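Local coordinates for protein Rna-directed RNA polymerase (Infectious pancreatic necrosis virus, PDB 3ZED) that probably acts as an RNA-dependent RNA polymerase, copying viral RNA from ribonucleoside triphosphates, both as free protein and covalently attached to the genomic RNA, at residues B[40-51]-B[163-172]; B[569-577]-B[677-686]. All coordinates share one frame; numbering follows the deposited sequence.

Contact 1. Residues B[40-51]-B[163-172]; sequences DPLDSPQAAAQF and SYSGQLNRLL
Phe51 sets the CE2-CZ end of its ring against the side chains of Leu168 and Leu172, where helix 45-54 runs beside helix 164-179 in the palm domain of the polymerase. The two helical segments are nearly parallel, crossing at -23° with axes 11.2 Å apart, and the contact illustrates how one acidic side chain can tie a loop to a helix start while apolar side chains pack alongside it. A chi1 of 169° swings the ring of Phe51 beside its own carbonyl carbon and across to the other helix, where CZ lies 3.6 Å from Leu172 CD1 and CE2 3.7 Å from Leu168 CB. The edge of the same ring meets the amide oxygen of Asn169, the two planes standing steeply to each other, while Leu42 CD1 covers one ring face near its rim. Asn169 ND2 turns back to Ser165 O, which holds the amide in this pose. Leu168 CD1 touches both Leu42 CB and Ala48 CB, and Leu459 of strand 456-459 packs on the same leucine.

At the N-terminal end, Asp40 joins the loop to the first turn of helix 164-179. Its OD2 takes the N-H of Ser165 on the syn lone pair, plus a weak bond from Tyr164 N, so a carboxylate sits at an end where the helix dipole would probably stabilise its negative charge. The helix's own N-cap is Ser163, whose OG accepts from Gly166 N and is also bonded to Asp315. Asp40 OD1 is gripped from opposite faces of the carboxylate: Leu42 N closes an Asx turn at 3.1 Å from OD1, and Ser165 OG donates to Asp40 OD1 at 2.6 Å.

Contact 2. Residues B[569-577]-B[677-686]; sequences RQMEMFVPV and NQTLVDINTP
Gln570 OE1 accepts from Asn677 ND2 at 2.8 Å, in the carbonyl plane and on a lone pair, with the two amides nearly coplanar (13°) and approaching from opposite directions. Gln570 reaches the start of helix 677-683 because its side chain is fully extended, chi1 (-174°) and chi2 both trans. Asn677 OD1 is taken by Leu541 N, which helps fix the rotation of that amide.

The contact joins this helix to the edge strand 573-578 of a three-stranded antiparallel sheet, in the thumb domain. Asn684 is the hub. Its amide lies across Val575, with Asn684 CG 3.5 Å from Val575 CG1, while Asn684 OD1 sits 3.2 Å from Pro576 CD. ND2 bonds back to Leu680 O, and a water accepts from it and donates to Pro576 O. Met571 bends at its thioether to set SD beside Asn684 CB at 3.8 Å and its CE methyl beside Val681 O. Met573 CE approaches Asn684 O from the strand.

The buried amide of Asn684 thus meets a valine methyl and a proline methylene, with the methionine sulfur against its CB, while ND2 gives its hydrogens to a carbonyl and a water: one side chain serves both apolar contact and hydrogen bonding.

Contact 1 and contact 2 are separate local examples of one principle, the pairing of polar links with apolar packing; contact 2 does so with one direct side-chain bond and one water bridge. Along the chain they come in series, contact 1 closing before contact 2 opens. Their centres lie 48 Å apart and their nearest atoms about 23 Å, so they do not touch. Contact 1 belongs to the palm domain and joins helices 45-54 and 164-179 next to the mixed sheet; contact 2 belongs to the thumb domain and joins helix 677-683 to the three-stranded sheet. Each ties together parts distant in sequence, by about 110 and 100 residues, within its own region of the polymerase.

Contact 1. Residues B[40-51]-B[163-172]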
loop_
_atom_site.group_PDB
_atom_site.type_symbol
_atom_site.label_atom_id
_atom_site.label_comp_id
_atom_site.label_asym_id
_atom_site.label_seq_id
_atom_site.Cartn_x
_atom_site.Cartn_y
_atom_site.Cartn_z
ATOM N N ASP B 40 16.754 -6.286 -25.300
ATOM C CA ASP B 40 16.193 -4.997 -24.917
ATOM C C ASP B 40 17.032 -3.863 -25.504
ATOM O O ASP B 40 18.134 -3.622 -25.000
ATOM C CB ASP B 40 16.111 -4.892 -23.387
ATOM C CG ASP B 40 15.249 -3.758 -22.873
ATOM O OD1 ASP B 40 15.014 -2.789 -23.632
ATOM O OD2 ASP B 40 14.822 -3.829 -21.711
ATOM N N PRO B 41 16.531 -3.128 -26.538
ATOM C CA PRO B 41 17.348 -2.053 -27.136
ATOM C C PRO B 41 17.509 -0.829 -26.238
ATOM O O PRO B 41 18.337 0.005 -26.550
ATOM C CB PRO B 41 16.594 -1.698 -28.421
ATOM C CG PRO B 41 15.200 -2.064 -28.155
ATOM C CD PRO B 41 15.239 -3.273 -27.244
ATOM N N LEU B 42 16.756 -0.725 -25.132
ATOM C CA LEU B 42 16.874 0.434 -24.234
ATOM C C LEU B 42 17.594 0.077 -22.911
ATOM O O LEU B 42 17.453 0.821 -21.945
ATOM C CB LEU B 42 15.489 1.062 -23.923
ATOM C CG LEU B 42 14.526 1.400 -25.086
ATOM C CD1 LEU B 42 13.155 1.835 -24.549
ATOM C CD2 LEU B 42 15.113 2.443 -26.033
ATOM N N ASP B 43 18.404 -1.011 -22.879
ATOM C CA ASP B 43 19.119 -1.450 -21.665
ATOM C C ASP B 43 20.446 -0.681 -21.420
ATOM O O ASP B 43 21.289 -1.131 -20.633
ATOM C CB ASP B 43 19.375 -2.976 -21.692
ATOM C CG ASP B 43 20.383 -3.485 -22.717
ATOM O OD1 ASP B 43 20.812 -2.687 -23.589
ATOM O OD2 ASP B 43 20.740 -4.678 -22.649
ATOM N N SER B 44 20.612 0.480 -22.062
ATOM C CA SER B 44 21.801 1.320 -21.880
ATOM C C SER B 44 21.373 2.746 -21.552
ATOM O O SER B 44 20.331 3.175 -22.050
ATOM C CB SER B 44 22.688 1.289 -23.120
ATOM O OG SER B 44 22.082 1.954 -24.214
ATOM N N PRO B 45 22.141 3.503 -20.728
ATOM C CA PRO B 45 21.727 4.876 -20.384
ATOM C C PRO B 45 21.494 5.783 -21.590
ATOM O O PRO B 45 20.565 6.588 -21.552
ATOM C CB PRO B 45 22.892 5.390 -19.542
ATOM C CG PRO B 45 23.505 4.182 -18.965
ATOM C CD PRO B 45 23.393 3.142 -20.027
ATOM N N GLN B 46 22.304 5.626 -22.666
ATOM C CA GLN B 46 22.215 6.408 -23.903
ATOM C C GLN B 46 20.886 6.164 -24.626
ATOM O O GLN B 46 20.181 7.124 -24.938
ATOM C CB GLN B 46 23.393 6.104 -24.858
ATOM C CG GLN B 46 24.776 5.931 -24.201
ATOM C CD GLN B 46 25.040 4.516 -23.709
ATOM O OE1 GLN B 46 25.255 4.278 -22.517
ATOM N NE2 GLN B 46 25.046 3.545 -24.619
ATOM N N ALA B 47 20.546 4.884 -24.885
ATOM C CA ALA B 47 19.299 4.480 -25.550
ATOM C C ALA B 47 18.078 4.837 -24.701
ATOM O O ALA B 47 17.087 5.321 -25.253
ATOM C CB ALA B 47 19.316 2.995 -25.842
ATOM N N ALA B 48 18.172 4.662 -23.361
ATOM C CA ALA B 48 17.091 5.002 -22.430
ATOM C C ALA B 48 16.845 6.514 -22.403
ATOM O O ALA B 48 15.692 6.936 -22.502
ATOM C CB ALA B 48 17.405 4.491 -21.029
ATOM N N ALA B 49 17.918 7.324 -22.309
ATOM C CA ALA B 49 17.809 8.786 -22.267
ATOM C C ALA B 49 17.204 9.324 -23.569
ATOM O O ALA B 49 16.274 10.131 -23.516
ATOM C CB ALA B 49 19.169 9.416 -22.002
ATOM N N GLN B 50 17.681 8.821 -24.726
ATOM C CA GLN B 50 17.206 9.197 -26.062
ATOM C C GLN B 50 15.699 8.935 -26.211
ATOM O O GLN B 50 14.982 9.823 -26.687
ATOM C CB GLN B 50 17.998 8.439 -27.131
ATOM C CG GLN B 50 17.805 8.934 -28.558
ATOM C CD GLN B 50 18.418 7.954 -29.531
ATOM O OE1 GLN B 50 17.999 6.785 -29.622
ATOM N NE2 GLN B 50 19.462 8.393 -30.245
ATOM N N PHE B 51 15.228 7.726 -25.805
ATOM C CA PHE B 51 13.820 7.315 -25.830
ATOM C C PHE B 51 12.948 8.266 -24.987
ATOM O O PHE B 51 11.866 8.656 -25.430
ATOM C CB PHE B 51 13.687 5.860 -25.316
ATOM C CG PHE B 51 12.283 5.370 -25.023
ATOM C CD1 PHE B 51 11.511 4.777 -26.022
ATOM C CD2 PHE B 51 11.745 5.466 -23.741
ATOM C CE1 PHE B 51 10.225 4.288 -25.742
ATOM C CE2 PHE B 51 10.461 4.978 -23.461
ATOM C CZ PHE B 51 9.708 4.394 -24.465
ATOM N N SER B 163 11.310 -5.757 -18.011
ATOM C CA SER B 163 12.483 -5.252 -18.731
ATOM C C SER B 163 12.656 -3.755 -18.539
ATOM O O SER B 163 11.775 -3.111 -17.973
ATOM C CB SER B 163 12.359 -5.565 -20.225
ATOM O OG SER B 163 11.281 -4.876 -20.842
ATOM N N TYR B 164 13.786 -3.197 -19.021
ATOM C CA TYR B 164 14.046 -1.747 -18.982
ATOM C C TYR B 164 13.016 -1.020 -19.863
ATOM O O TYR B 164 12.442 -0.038 -19.420
ATOM C CB TYR B 164 15.475 -1.415 -19.442
ATOM C CG TYR B 164 16.545 -1.577 -18.383
ATOM C CD1 TYR B 164 16.609 -0.716 -17.289
ATOM C CD2 TYR B 164 17.546 -2.537 -18.519
ATOM C CE1 TYR B 164 17.617 -0.836 -16.334
ATOM C CE2 TYR B 164 18.562 -2.661 -17.574
ATOM C CZ TYR B 164 18.599 -1.802 -16.488
ATOM O OH TYR B 164 19.612 -1.929 -15.574
ATOM N N SER B 165 12.752 -1.539 -21.088
ATOM C CA SER B 165 11.759 -0.980 -22.012
ATOM C C SER B 165 10.371 -0.944 -21.338
ATOM O O SER B 165 9.672 0.074 -21.413
ATOM C CB SER B 165 11.707 -1.786 -23.307
ATOM O OG SER B 165 12.800 -1.492 -24.159
ATOM N N GLY B 166 10.001 -2.063 -20.692
ATOM C CA GLY B 166 8.756 -2.183 -19.939
ATOM C C GLY B 166 8.638 -1.084 -18.892
ATOM O O GLY B 166 7.633 -0.361 -18.882
ATOM N N GLN B 167 9.726 -0.884 -18.068
ATOM C CA GLN B 167 9.816 0.141 -17.017
ATOM C C GLN B 167 9.721 1.555 -17.589
ATOM O O GLN B 167 9.007 2.389 -17.037
ATOM C CB GLN B 167 11.134 0.008 -16.215
ATOM C CG GLN B 167 11.206 -1.211 -15.305
ATOM C CD GLN B 167 12.357 -1.086 -14.348
ATOM O OE1 GLN B 167 13.484 -1.464 -14.652
ATOM N NE2 GLN B 167 12.109 -0.513 -13.181
ATOM N N LEU B 168 10.442 1.821 -18.695
ATOM C CA LEU B 168 10.489 3.132 -19.352
ATOM C C LEU B 168 9.128 3.497 -19.975
ATOM O O LEU B 168 8.670 4.629 -19.799
ATOM C CB LEU B 168 11.617 3.171 -20.394
ATOM C CG LEU B 168 13.046 3.122 -19.809
ATOM C CD1 LEU B 168 14.075 2.802 -20.878
ATOM C CD2 LEU B 168 13.407 4.412 -19.101
ATOM N N ASN B 169 8.473 2.534 -20.649
ATOM C CA ASN B 169 7.144 2.718 -21.233
ATOM C C ASN B 169 6.097 2.944 -20.141
ATOM O O ASN B 169 5.169 3.728 -20.338
ATOM C CB ASN B 169 6.750 1.524 -22.095
ATOM C CG ASN B 169 7.351 1.598 -23.464
ATOM O OD1 ASN B 169 6.972 2.430 -24.285
ATOM N ND2 ASN B 169 8.322 0.744 -23.724
ATOM N N ARG B 170 6.269 2.279 -18.979
ATOM C CA ARG B 170 5.407 2.455 -17.809
ATOM C C ARG B 170 5.484 3.901 -17.309
ATOM O O ARG B 170 4.446 4.494 -16.997
ATOM C CB ARG B 170 5.790 1.476 -16.691
ATOM C CG ARG B 170 4.980 1.619 -15.417
ATOM C CD ARG B 170 3.534 1.218 -15.603
ATOM N NE ARG B 170 2.804 1.249 -14.335
ATOM C CZ ARG B 170 1.528 0.909 -14.203
ATOM N NH1 ARG B 170 0.824 0.522 -15.259
ATOM N NH2 ARG B 170 0.939 0.972 -13.017
ATOM N N LEU B 171 6.702 4.481 -17.273
ATOM C CA LEU B 171 6.901 5.871 -16.856
ATOM C C LEU B 171 6.105 6.837 -17.756
ATOM O O LEU B 171 5.465 7.761 -17.237
ATOM C CB LEU B 171 8.391 6.245 -16.842
ATOM C CG LEU B 171 9.267 5.649 -15.726
ATOM C CD1 LEU B 171 10.707 6.119 -15.893
ATOM C CD2 LEU B 171 8.760 6.039 -14.327
ATOM N N LEU B 172 6.099 6.590 -19.085
ATOM C CA LEU B 172 5.337 7.387 -20.058
ATOM C C LEU B 172 3.826 7.308 -19.761
ATOM O O LEU B 172 3.152 8.330 -19.783
ATOM C CB LEU B 172 5.604 6.918 -21.512
ATOM C CG LEU B 172 7.052 6.915 -22.028
ATOM C CD1 LEU B 172 7.079 6.585 -23.509
ATOM C CD2 LEU B 172 7.767 8.245 -21.770
#

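Contact 2. Residues B[569-577]-B[677-686]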
loop_
_atom_site.group_PDB
_atom_site.type_symbol
_atom_site.label_atom_id
_atom_site.label_comp_id
_atom_site.label_asym_id
_atom_site.label_seq_id
_atom_site.Cartn_x
_atom_site.Cartn_y
_atom_site.Cartn_z
ATOM N N ARG B 569 -23.523 -24.846 1.851
ATOM C CA ARG B 569 -24.696 -25.480 2.484
ATOM C C ARG B 569 -24.378 -25.952 3.909
ATOM O O ARG B 569 -25.256 -25.910 4.776
ATOM C CB ARG B 569 -25.198 -26.685 1.662
ATOM C CG ARG B 569 -25.999 -26.275 0.452
ATOM C CD ARG B 569 -26.616 -27.466 -0.285
ATOM N NE ARG B 569 -27.072 -27.018 -1.604
ATOM C CZ ARG B 569 -28.266 -26.489 -1.850
ATOM N NH1 ARG B 569 -29.184 -26.420 -0.885
ATOM N NH2 ARG B 569 -28.559 -26.040 -3.066
ATOM N N GLN B 570 -23.146 -26.446 4.139
ATOM C CA GLN B 570 -22.723 -26.951 5.445
ATOM C C GLN B 570 -22.679 -25.838 6.484
ATOM O O GLN B 570 -23.130 -26.042 7.590
ATOM C CB GLN B 570 -21.329 -27.620 5.356
ATOM C CG GLN B 570 -20.887 -28.298 6.668
ATOM C CD GLN B 570 -19.545 -28.973 6.587
ATOM O OE1 GLN B 570 -18.721 -28.731 5.706
ATOM N NE2 GLN B 570 -19.285 -29.834 7.517
ATOM N N MET B 571 -22.127 -24.689 6.125
ATOM C CA MET B 571 -21.933 -23.565 7.027
ATOM C C MET B 571 -23.070 -22.557 6.971
ATOM O O MET B 571 -23.191 -21.744 7.891
ATOM C CB MET B 571 -20.597 -22.880 6.723
ATOM C CG MET B 571 -19.412 -23.796 6.946
ATOM S SD MET B 571 -17.871 -22.900 6.894
ATOM C CE MET B 571 -17.836 -22.222 8.582
ATOM N N GLU B 572 -23.924 -22.641 5.919
ATOM C CA GLU B 572 -25.101 -21.785 5.683
ATOM C C GLU B 572 -24.676 -20.321 5.599
ATOM O O GLU B 572 -25.262 -19.432 6.223
ATOM C CB GLU B 572 -26.193 -21.992 6.732
ATOM C CG GLU B 572 -26.986 -23.273 6.541
ATOM C CD GLU B 572 -28.155 -23.335 7.491
ATOM O OE1 GLU B 572 -29.217 -22.775 7.137
ATOM O OE2 GLU B 572 -27.983 -23.848 8.622
ATOM N N MET B 573 -23.638 -20.094 4.806
ATOM C CA MET B 573 -23.081 -18.777 4.603
ATOM C C MET B 573 -22.276 -18.735 3.341
ATOM O O MET B 573 -21.935 -19.776 2.760
ATOM C CB MET B 573 -22.215 -18.341 5.812
ATOM C CG MET B 573 -21.027 -19.243 6.100
ATOM S SD MET B 573 -20.386 -18.955 7.783
ATOM C CE MET B 573 -19.099 -17.840 7.393
ATOM N N PHE B 574 -21.982 -17.504 2.912
ATOM C CA PHE B 574 -21.090 -17.259 1.795
ATOM C C PHE B 574 -19.662 -17.315 2.307
ATOM O O PHE B 574 -19.369 -16.851 3.425
ATOM C CB PHE B 574 -21.373 -15.908 1.127
ATOM C CG PHE B 574 -22.633 -15.929 0.311
ATOM C CD1 PHE B 574 -22.605 -16.296 -1.028
ATOM C CD2 PHE B 574 -23.846 -15.557 0.871
ATOM C CE1 PHE B 574 -23.777 -16.294 -1.793
ATOM C CE2 PHE B 574 -25.020 -15.586 0.111
ATOM C CZ PHE B 574 -24.978 -15.955 -1.212
ATOM N N VAL B 575 -18.791 -17.924 1.510
ATOM C CA VAL B 575 -17.368 -18.073 1.827
ATOM C C VAL B 575 -16.551 -17.498 0.650
ATOM O O VAL B 575 -17.053 -17.503 -0.476
ATOM C CB VAL B 575 -16.987 -19.540 2.155
ATOM C CG1 VAL B 575 -17.721 -20.029 3.400
ATOM C CG2 VAL B 575 -17.250 -20.475 0.966
ATOM N N PRO B 576 -15.313 -17.002 0.858
ATOM C CA PRO B 576 -14.569 -16.482 -0.286
ATOM C C PRO B 576 -13.852 -17.565 -1.089
ATOM O O PRO B 576 -13.387 -18.573 -0.553
ATOM C CB PRO B 576 -13.545 -15.555 0.360
ATOM C CG PRO B 576 -13.265 -16.181 1.695
ATOM C CD PRO B 576 -14.542 -16.860 2.116
ATOM N N VAL B 577 -13.728 -17.305 -2.381
ATOM C CA VAL B 577 -12.908 -18.063 -3.308
ATOM C C VAL B 577 -12.150 -17.017 -4.133
ATOM O O VAL B 577 -12.733 -15.986 -4.566
ATOM C CB VAL B 577 -13.620 -19.133 -4.193
ATOM C CG1 VAL B 577 -14.222 -20.243 -3.351
ATOM C CG2 VAL B 577 -14.645 -18.527 -5.162
ATOM N N ASN B 677 -11.791 -31.117 4.693
ATOM C CA ASN B 677 -12.944 -30.233 4.814
ATOM C C ASN B 677 -12.882 -29.396 6.127
ATOM O O ASN B 677 -13.327 -28.258 6.118
ATOM C CB ASN B 677 -14.255 -31.022 4.743
ATOM C CG ASN B 677 -15.443 -30.118 4.656
ATOM O OD1 ASN B 677 -15.608 -29.383 3.693
ATOM N ND2 ASN B 677 -16.208 -30.053 5.720
ATOM N N GLN B 678 -12.324 -29.949 7.236
ATOM C CA GLN B 678 -12.217 -29.210 8.516
ATOM C C GLN B 678 -11.337 -27.948 8.380
ATOM O O GLN B 678 -11.630 -26.936 9.024
ATOM C CB GLN B 678 -11.704 -30.100 9.661
ATOM C CG GLN B 678 -11.857 -29.466 11.067
ATOM C CD GLN B 678 -13.289 -29.119 11.419
ATOM O OE1 GLN B 678 -14.204 -29.964 11.386
ATOM N NE2 GLN B 678 -13.528 -27.855 11.752
ATOM N N THR B 679 -10.292 -27.992 7.521
ATOM C CA THR B 679 -9.431 -26.836 7.251
ATOM C C THR B 679 -10.262 -25.687 6.653
ATOM O O THR B 679 -10.062 -24.519 6.999
ATOM C CB THR B 679 -8.286 -27.197 6.264
ATOM O OG1 THR B 679 -7.692 -28.443 6.608
ATOM C CG2 THR B 679 -7.232 -26.117 6.178
ATOM N N LEU B 680 -11.178 -26.044 5.737
ATOM C CA LEU B 680 -12.036 -25.087 5.040
ATOM C C LEU B 680 -13.093 -24.525 5.975
ATOM O O LEU B 680 -13.401 -23.335 5.877
ATOM C CB LEU B 680 -12.668 -25.745 3.807
ATOM C CG LEU B 680 -11.672 -26.166 2.711
ATOM C CD1 LEU B 680 -12.383 -26.834 1.583
ATOM C CD2 LEU B 680 -10.833 -24.983 2.225
ATOM N N VAL B 681 -13.603 -25.356 6.908
ATOM C CA VAL B 681 -14.568 -24.937 7.925
ATOM C C VAL B 681 -13.855 -23.924 8.860
ATOM O O VAL B 681 -14.403 -22.857 9.092
ATOM C CB VAL B 681 -15.183 -26.146 8.712
ATOM C CG1 VAL B 681 -15.956 -25.693 9.955
ATOM C CG2 VAL B 681 -16.074 -26.995 7.814
ATOM N N ASP B 682 -12.627 -24.250 9.334
ATOM C CA ASP B 682 -11.841 -23.408 10.263
ATOM C C ASP B 682 -11.493 -22.026 9.689
ATOM O O ASP B 682 -11.634 -21.039 10.404
ATOM C CB ASP B 682 -10.537 -24.097 10.705
ATOM C CG ASP B 682 -10.695 -25.383 11.514
ATOM O OD1 ASP B 682 -11.842 -25.687 11.950
ATOM O OD2 ASP B 682 -9.687 -26.103 11.678
ATOM N N ILE B 683 -11.062 -21.947 8.415
ATOM C CA ILE B 683 -10.682 -20.663 7.836
ATOM C C ILE B 683 -11.920 -19.753 7.636
ATOM O O ILE B 683 -11.771 -18.547 7.469
ATOM C CB ILE B 683 -9.857 -20.822 6.524
ATOM C CG1 ILE B 683 -10.666 -21.460 5.373
ATOM C CG2 ILE B 683 -8.560 -21.569 6.797
ATOM C CD1 ILE B 683 -10.028 -21.385 3.993
ATOM N N ASN B 684 -13.134 -20.335 7.690
ATOM C CA ASN B 684 -14.373 -19.605 7.478
ATOM C C ASN B 684 -15.186 -19.443 8.740
ATOM O O ASN B 684 -16.255 -18.830 8.696
ATOM C CB ASN B 684 -15.201 -20.304 6.408
ATOM C CG ASN B 684 -14.683 -20.014 5.043
ATOM O OD1 ASN B 684 -14.544 -18.846 4.650
ATOM N ND2 ASN B 684 -14.379 -21.052 4.294
ATOM N N THR B 685 -14.681 -19.945 9.871
ATOM C CA THR B 685 -15.408 -19.887 11.139
ATOM C C THR B 685 -15.350 -18.480 11.740
ATOM O O THR B 685 -14.256 -17.969 12.018
ATOM C CB THR B 685 -14.908 -20.971 12.091
ATOM O OG1 THR B 685 -15.224 -22.215 11.488
ATOM C CG2 THR B 685 -15.568 -20.911 13.498
ATOM N N PRO B 686 -16.528 -17.834 11.932
ATOM C CA PRO B 686 -16.531 -16.508 12.564
ATOM C C PRO B 686 -16.339 -16.618 14.065
ATOM O O PRO B 686 -16.805 -17.571 14.675
ATOM C CB PRO B 686 -17.916 -15.933 12.232
ATOM C CG PRO B 686 -18.713 -17.062 11.670
ATOM C CD PRO B 686 -17.900 -18.308 11.650
HETATM O O HOH W 1 -13.540 -20.357 1.511
#